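DUF4848 domain-containing protein (PDB 4LB8) is of unknown function but is probably exported and may be anchored as a lipoprotein at the cell envelope. Local coordinates at residues F60-L66 and E124-M129; R179-L183 and I273-V278. One frame throughout, in Å; residues are numbered along the deposited sequence.

Contact 1 and contact 2 are about 47 Å apart between centres, on opposite sides of the chain's centre, with some 36 Å between their nearest atoms. They come in series: residues 60-66 and 124-129 meet before the first strand of contact 2 begins. Contact 1 belongs to the N-terminal part, where helices accompany the small sheet of strands 19-22, 27-30, 132-135 and 138-141. Contact 2 belongs to the strand-rich C-terminal part, with no helix among the 89 residues between its segments. They share no helix or sheet, so they illustrate two ways of joining remote parts of a chain: hydrogen bonds from the first turn of a helix, and apolar packing between sheets.

Contact 1 (F60-L66 and E124-M129); sequences FKSQMIL and EYFVNM
Gln63 meets the loop of Val127 and Asn128 with both its backbone and its side chain. Its N donates to Val127 O at 3.2 Å, with an N-H...O angle of 157°, while the outstretched side chain lays its amide beside Val127 CG2 and gives NE2 to Asn128 O at 3.0 Å. One residue on, Met64 N reaches Glu124 O at 3.1 Å from above the carbonyl plane. Two amides of the opening turn of helix 63-80 are thus satisfied by a segment distant in sequence, a 3-10 turn and the loop after it. Ser62, at the N-cap position, makes no capping bond; with chi1 at 46° its OG is turned instead to Tyr125 O, 3.1 Å away.

The tight side continues at Met64, a selenomethionine, whose CG lies 3.6 Å from Glu124 CD and whose SE sits at the edge of the Tyr125 ring in a Met-aromatic contact. A water donates to Glu124 OE1 and, weakly, to Gln63 O. Toward solvent the contact turns apolar: partly exposed Met129 bends back to lay CE on the backbone of Lys61 and Ser62, its SE rests 3.7 Å from Leu66 CD2, and the exposed Lys61 side chain comes no nearer than 4.4 Å, CG to Met129 CE.

Beyond the pair, Glu124 OE2 and Tyr125 OH bond Thr256 of the second subunit. Helix 48-57 covers Ser62 and Met64, helix 33-44 packs on Phe126, and strand 27-30 touches Phe60 and Asn128.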
loop_
_atom_site.group_PDB
_atom_site.type_symbol
_atom_site.label_atom_id
_atom_site.label_comp_id
_atom_site.label_asym_id
_atom_site.label_seq_id
_atom_site.Cartn_x
_atom_site.Cartn_y
_atom_site.Cartn_z
ATOM N N PHE A 60 -2.175 -26.117 -33.012
ATOM C CA PHE A 60 -1.031 -25.825 -32.158
ATOM C C PHE A 60 -1.488 -25.346 -30.767
ATOM O O PHE A 60 -2.222 -24.360 -30.664
ATOM C CB PHE A 60 -0.106 -24.783 -32.835
ATOM C CG PHE A 60 1.122 -24.440 -32.029
ATOM C CD1 PHE A 60 2.170 -25.344 -31.908
ATOM C CD2 PHE A 60 1.206 -23.237 -31.337
ATOM C CE1 PHE A 60 3.281 -25.048 -31.117
ATOM C CE2 PHE A 60 2.324 -22.941 -30.550
ATOM C CZ PHE A 60 3.353 -23.846 -30.447
ATOM N N LYS A 61 -1.052 -26.064 -29.705
ATOM C CA LYS A 61 -1.324 -25.685 -28.321
ATOM C C LYS A 61 -0.160 -24.821 -27.843
ATOM O O LYS A 61 0.979 -25.299 -27.753
ATOM C CB LYS A 61 -1.548 -26.916 -27.413
ATOM C CG LYS A 61 -1.867 -26.569 -25.957
ATOM C CD LYS A 61 -2.814 -27.590 -25.337
ATOM C CE LYS A 61 -2.787 -27.572 -23.827
ATOM N NZ LYS A 61 -1.614 -28.310 -23.284
ATOM N N SER A 62 -0.421 -23.535 -27.641
ATOM C CA SER A 62 0.604 -22.624 -27.166
ATOM C C SER A 62 0.416 -22.415 -25.679
ATOM O O SER A 62 -0.573 -22.898 -25.106
ATOM C CB SER A 62 0.563 -21.298 -27.922
ATOM O OG SER A 62 -0.748 -20.776 -28.049
ATOM N N GLN A 63 1.380 -21.708 -25.044
ATOM C CA GLN A 63 1.350 -21.379 -23.627
ATOM C C GLN A 63 0.098 -20.609 -23.277
ATOM O O GLN A 63 -0.414 -20.772 -22.164
ATOM C CB GLN A 63 2.583 -20.601 -23.235
ATOM C CG GLN A 63 3.670 -21.544 -22.806
ATOM C CD GLN A 63 4.834 -20.841 -22.216
ATOM O OE1 GLN A 63 4.699 -19.782 -21.572
ATOM N NE2 GLN A 63 5.990 -21.467 -22.360
HETATM N N MSE A 64 -0.436 -19.828 -24.244
HETATM C CA MSE A 64 -1.680 -19.103 -24.071
HETATM C C MSE A 64 -2.864 -20.080 -23.839
HETATM O O MSE A 64 -3.647 -19.852 -22.916
HETATM C CB MSE A 64 -1.948 -18.192 -25.267
HETATM C CG MSE A 64 -3.070 -17.207 -24.999
HETATM SE SE MSE A 64 -4.703 -17.455 -26.057
HETATM C CE MSE A 64 -5.207 -19.065 -25.702
ATOM N N ILE A 65 -2.987 -21.161 -24.660
ATOM C CA ILE A 65 -4.067 -22.164 -24.543
ATOM C C ILE A 65 -3.956 -22.864 -23.183
ATOM O O ILE A 65 -4.979 -23.076 -22.523
ATOM C CB ILE A 65 -4.093 -23.183 -25.738
ATOM C CG1 ILE A 65 -4.160 -22.487 -27.138
ATOM C CG2 ILE A 65 -5.162 -24.292 -25.564
ATOM C CD1 ILE A 65 -5.521 -21.780 -27.562
ATOM N N LEU A 66 -2.719 -23.156 -22.744
ATOM C CA LEU A 66 -2.459 -23.750 -21.433
ATOM C C LEU A 66 -2.903 -22.801 -20.304
ATOM O O LEU A 66 -3.442 -23.283 -19.324
ATOM C CB LEU A 66 -0.968 -24.113 -21.286
ATOM C CG LEU A 66 -0.624 -25.054 -20.140
ATOM C CD1 LEU A 66 -1.202 -26.441 -20.374
ATOM C CD2 LEU A 66 0.873 -25.110 -19.932
ATOM N N GLU A 124 3.395 -15.441 -25.684
ATOM C CA GLU A 124 2.613 -16.564 -25.145
ATOM C C GLU A 124 1.740 -17.219 -26.242
ATOM O O GLU A 124 1.506 -18.427 -26.198
ATOM C CB GLU A 124 1.740 -16.123 -23.953
ATOM C CG GLU A 124 0.620 -15.133 -24.272
ATOM C CD GLU A 124 -0.581 -15.150 -23.343
ATOM O OE1 GLU A 124 -0.660 -16.051 -22.477
ATOM O OE2 GLU A 124 -1.464 -14.279 -23.507
ATOM N N TYR A 125 1.303 -16.430 -27.233
ATOM C CA TYR A 125 0.511 -16.900 -28.364
ATOM C C TYR A 125 1.282 -17.886 -29.240
ATOM O O TYR A 125 0.662 -18.732 -29.868
ATOM C CB TYR A 125 0.070 -15.707 -29.240
ATOM C CG TYR A 125 -0.758 -14.678 -28.504
ATOM C CD1 TYR A 125 -1.990 -15.010 -27.955
ATOM C CD2 TYR A 125 -0.344 -13.354 -28.420
ATOM C CE1 TYR A 125 -2.733 -14.078 -27.235
ATOM C CE2 TYR A 125 -1.099 -12.402 -27.740
ATOM C CZ TYR A 125 -2.292 -12.770 -27.144
ATOM O OH TYR A 125 -3.040 -11.841 -26.467
ATOM N N PHE A 126 2.618 -17.764 -29.325
ATOM C CA PHE A 126 3.350 -18.602 -30.256
ATOM C C PHE A 126 4.342 -19.567 -29.592
ATOM O O PHE A 126 4.617 -20.600 -30.205
ATOM C CB PHE A 126 4.067 -17.734 -31.296
ATOM C CG PHE A 126 3.233 -16.678 -31.997
ATOM C CD1 PHE A 126 2.099 -17.026 -32.717
ATOM C CD2 PHE A 126 3.622 -15.344 -31.986
ATOM C CE1 PHE A 126 1.346 -16.049 -33.397
ATOM C CE2 PHE A 126 2.880 -14.373 -32.676
ATOM C CZ PHE A 126 1.741 -14.728 -33.366
ATOM N N VAL A 127 4.855 -19.269 -28.359
ATOM C CA VAL A 127 5.773 -20.175 -27.650
ATOM C C VAL A 127 5.082 -21.512 -27.336
ATOM O O VAL A 127 3.879 -21.549 -27.065
ATOM C CB VAL A 127 6.436 -19.611 -26.356
ATOM C CG1 VAL A 127 7.492 -18.559 -26.666
ATOM C CG2 VAL A 127 5.407 -19.101 -25.347
ATOM N N ASN A 128 5.853 -22.601 -27.376
ATOM C CA ASN A 128 5.362 -23.929 -27.068
ATOM C C ASN A 128 5.525 -24.197 -25.564
ATOM O O ASN A 128 5.718 -23.262 -24.774
ATOM C CB ASN A 128 6.070 -25.003 -27.931
ATOM C CG ASN A 128 7.576 -25.124 -27.774
ATOM O OD1 ASN A 128 8.196 -24.640 -26.821
ATOM N ND2 ASN A 128 8.193 -25.826 -28.702
HETATM N N MSE A 129 5.497 -25.478 -25.184
HETATM C CA MSE A 129 5.574 -25.892 -23.795
HETATM C C MSE A 129 6.975 -25.702 -23.161
HETATM O O MSE A 129 7.077 -25.755 -21.926
HETATM C CB MSE A 129 5.075 -27.338 -23.658
HETATM C CG MSE A 129 3.580 -27.490 -24.023
HETATM SE SE MSE A 129 2.403 -26.167 -23.147
HETATM C CE MSE A 129 1.996 -25.015 -24.530
HETATM O O HOH W 1 0.692 -17.756 -21.090
#

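Contact 2 (R179-L183 and I273-V278); sequences RKVGL and IWSRGV
Val181 and Ile273 face each other from two strands whose axes approach to 6.4 Å and whose N-to-C directions differ by 141°, roughly antiparallel but well twisted. The strands are not hydrogen-bonded partners. Residues 179-183 start a strand of the larger antiparallel sheet, paired with strands 171-175 and 191-201, whereas 273-275 end a strand of the four-stranded sheet, and the two sheets pack against each other as in a beta-sandwich. Across this interface Val181 CA stands 6.3 Å from Trp274 CA.

Val181 carries the centre of the contact. Its chi1 of 69° spreads the two methyls along the opposing segment: CG2, trans to the backbone N, reaches Ile273 CG1 at 3.8 Å and also touches Ser275 CB, while CG1 goes to Val278 CB at 3.9 Å and lies against Trp274 CA. With an alanine in its place both methyls go, and Ile273 CG1 and Val278 CB would probably be left facing a gap between the sheets. Farther along, Leu183 CB rests on Ile273 CG1 at 3.9 Å. At the other, more open end, Arg179 lays the CB-CG part of its chain beside Val278 CG2 and Gly277 O, and its guanidinium makes a cation-pi contact with Tyr209.

The second segment turns sharply after its strand, and Ser275 fixes that turn as an ST motif: OG accepts from Val278 N at 3.2 Å with an N-H...O angle of 148°, and weakly from Gly277 N. The same hydroxyl also takes part in a water-mediated link, through a water 2.6 Å from Ser275 OG that donates to Lys180 O at 3.0 Å.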
loop_
_atom_site.group_PDB
_atom_site.type_symbol
_atom_site.label_atom_id
_atom_site.label_comp_id
_atom_site.label_asym_id
_atom_site.label_seq_id
_atom_site.Cartn_x
_atom_site.Cartn_y
_atom_site.Cartn_z
ATOM N N ARG A 179 -3.243 12.709 1.970
ATOM C CA ARG A 179 -3.724 12.618 3.350
ATOM C C ARG A 179 -3.323 11.261 3.988
ATOM O O ARG A 179 -3.395 10.238 3.313
ATOM C CB ARG A 179 -5.252 12.796 3.425
ATOM C CG ARG A 179 -5.821 14.115 2.905
ATOM C CD ARG A 179 -5.435 15.319 3.738
ATOM N NE ARG A 179 -5.981 16.563 3.195
ATOM C CZ ARG A 179 -5.370 17.327 2.291
ATOM N NH1 ARG A 179 -4.183 16.977 1.808
ATOM N NH2 ARG A 179 -5.946 18.435 1.851
ATOM N N LYS A 180 -2.909 11.269 5.272
ATOM C CA LYS A 180 -2.548 10.098 6.106
ATOM C C LYS A 180 -3.347 10.100 7.401
ATOM O O LYS A 180 -3.584 11.169 7.967
ATOM C CB LYS A 180 -1.050 10.094 6.542
ATOM C CG LYS A 180 -0.000 9.949 5.491
ATOM C CD LYS A 180 1.404 10.307 6.020
ATOM C CE LYS A 180 2.074 9.238 6.850
ATOM N NZ LYS A 180 3.501 9.566 7.114
ATOM N N VAL A 181 -3.644 8.914 7.935
ATOM C CA VAL A 181 -4.279 8.789 9.248
ATOM C C VAL A 181 -3.757 7.501 9.939
ATOM O O VAL A 181 -3.510 6.497 9.290
ATOM C CB VAL A 181 -5.833 8.897 9.202
ATOM C CG1 VAL A 181 -6.477 7.704 8.514
ATOM C CG2 VAL A 181 -6.423 9.141 10.596
ATOM N N GLY A 182 -3.564 7.572 11.240
ATOM C CA GLY A 182 -3.117 6.441 12.034
ATOM C C GLY A 182 -3.715 6.392 13.428
ATOM O O GLY A 182 -4.134 7.415 13.971
ATOM N N LEU A 183 -3.778 5.175 13.983
ATOM C CA LEU A 183 -4.180 4.863 15.343
ATOM C C LEU A 183 -3.196 3.805 15.863
ATOM O O LEU A 183 -3.182 2.661 15.384
ATOM C CB LEU A 183 -5.644 4.409 15.452
ATOM C CG LEU A 183 -6.170 4.106 16.876
ATOM C CD1 LEU A 183 -5.958 5.255 17.822
ATOM C CD2 LEU A 183 -7.625 3.709 16.823
ATOM N N ILE A 273 -9.595 2.837 11.514
ATOM C CA ILE A 273 -9.341 4.281 11.567
ATOM C C ILE A 273 -9.486 4.924 10.186
ATOM O O ILE A 273 -8.931 4.424 9.196
ATOM C CB ILE A 273 -7.916 4.565 12.183
ATOM C CG1 ILE A 273 -7.633 6.067 12.479
ATOM C CG2 ILE A 273 -6.785 3.962 11.347
ATOM C CD1 ILE A 273 -8.418 6.722 13.711
ATOM N N TRP A 274 -10.193 6.067 10.147
ATOM C CA TRP A 274 -10.323 6.955 8.990
ATOM C C TRP A 274 -10.462 8.403 9.526
ATOM O O TRP A 274 -10.363 8.604 10.733
ATOM C CB TRP A 274 -11.432 6.535 8.000
ATOM C CG TRP A 274 -12.848 6.703 8.484
ATOM C CD1 TRP A 274 -13.720 7.695 8.142
ATOM C CD2 TRP A 274 -13.578 5.802 9.333
ATOM N NE1 TRP A 274 -14.925 7.510 8.783
ATOM C CE2 TRP A 274 -14.876 6.341 9.499
ATOM C CE3 TRP A 274 -13.253 4.595 9.994
ATOM C CZ2 TRP A 274 -15.836 5.741 10.326
ATOM C CZ3 TRP A 274 -14.228 3.976 10.771
ATOM C CH2 TRP A 274 -15.497 4.552 10.935
ATOM N N SER A 275 -10.558 9.417 8.640
ATOM C CA SER A 275 -10.637 10.820 9.083
ATOM C C SER A 275 -11.513 11.615 8.137
ATOM O O SER A 275 -12.140 11.027 7.258
ATOM C CB SER A 275 -9.235 11.444 9.183
ATOM O OG SER A 275 -8.610 11.671 7.927
ATOM N N ARG A 276 -11.570 12.947 8.316
ATOM C CA ARG A 276 -12.288 13.840 7.407
ATOM C C ARG A 276 -11.661 13.759 5.988
ATOM O O ARG A 276 -12.388 13.722 4.999
ATOM C CB ARG A 276 -12.234 15.268 7.946
ATOM C CG ARG A 276 -13.181 16.251 7.265
ATOM C CD ARG A 276 -13.143 17.593 7.959
ATOM N NE ARG A 276 -11.776 18.119 8.054
ATOM C CZ ARG A 276 -11.427 19.173 8.786
ATOM N NH1 ARG A 276 -12.337 19.834 9.487
ATOM N NH2 ARG A 276 -10.161 19.583 8.809
ATOM N N GLY A 277 -10.328 13.666 5.926
ATOM C CA GLY A 277 -9.576 13.558 4.679
ATOM C C GLY A 277 -9.456 12.164 4.092
ATOM O O GLY A 277 -9.287 12.046 2.879
ATOM N N VAL A 278 -9.484 11.095 4.936
ATOM C CA VAL A 278 -9.356 9.695 4.499
ATOM C C VAL A 278 -10.745 9.051 4.594
ATOM O O VAL A 278 -11.263 8.905 5.684
ATOM C CB VAL A 278 -8.238 8.893 5.230
ATOM C CG1 VAL A 278 -8.169 7.464 4.720
ATOM C CG2 VAL A 278 -6.877 9.557 5.045
HETATM O O HOH W 2 -6.175 12.571 7.596
#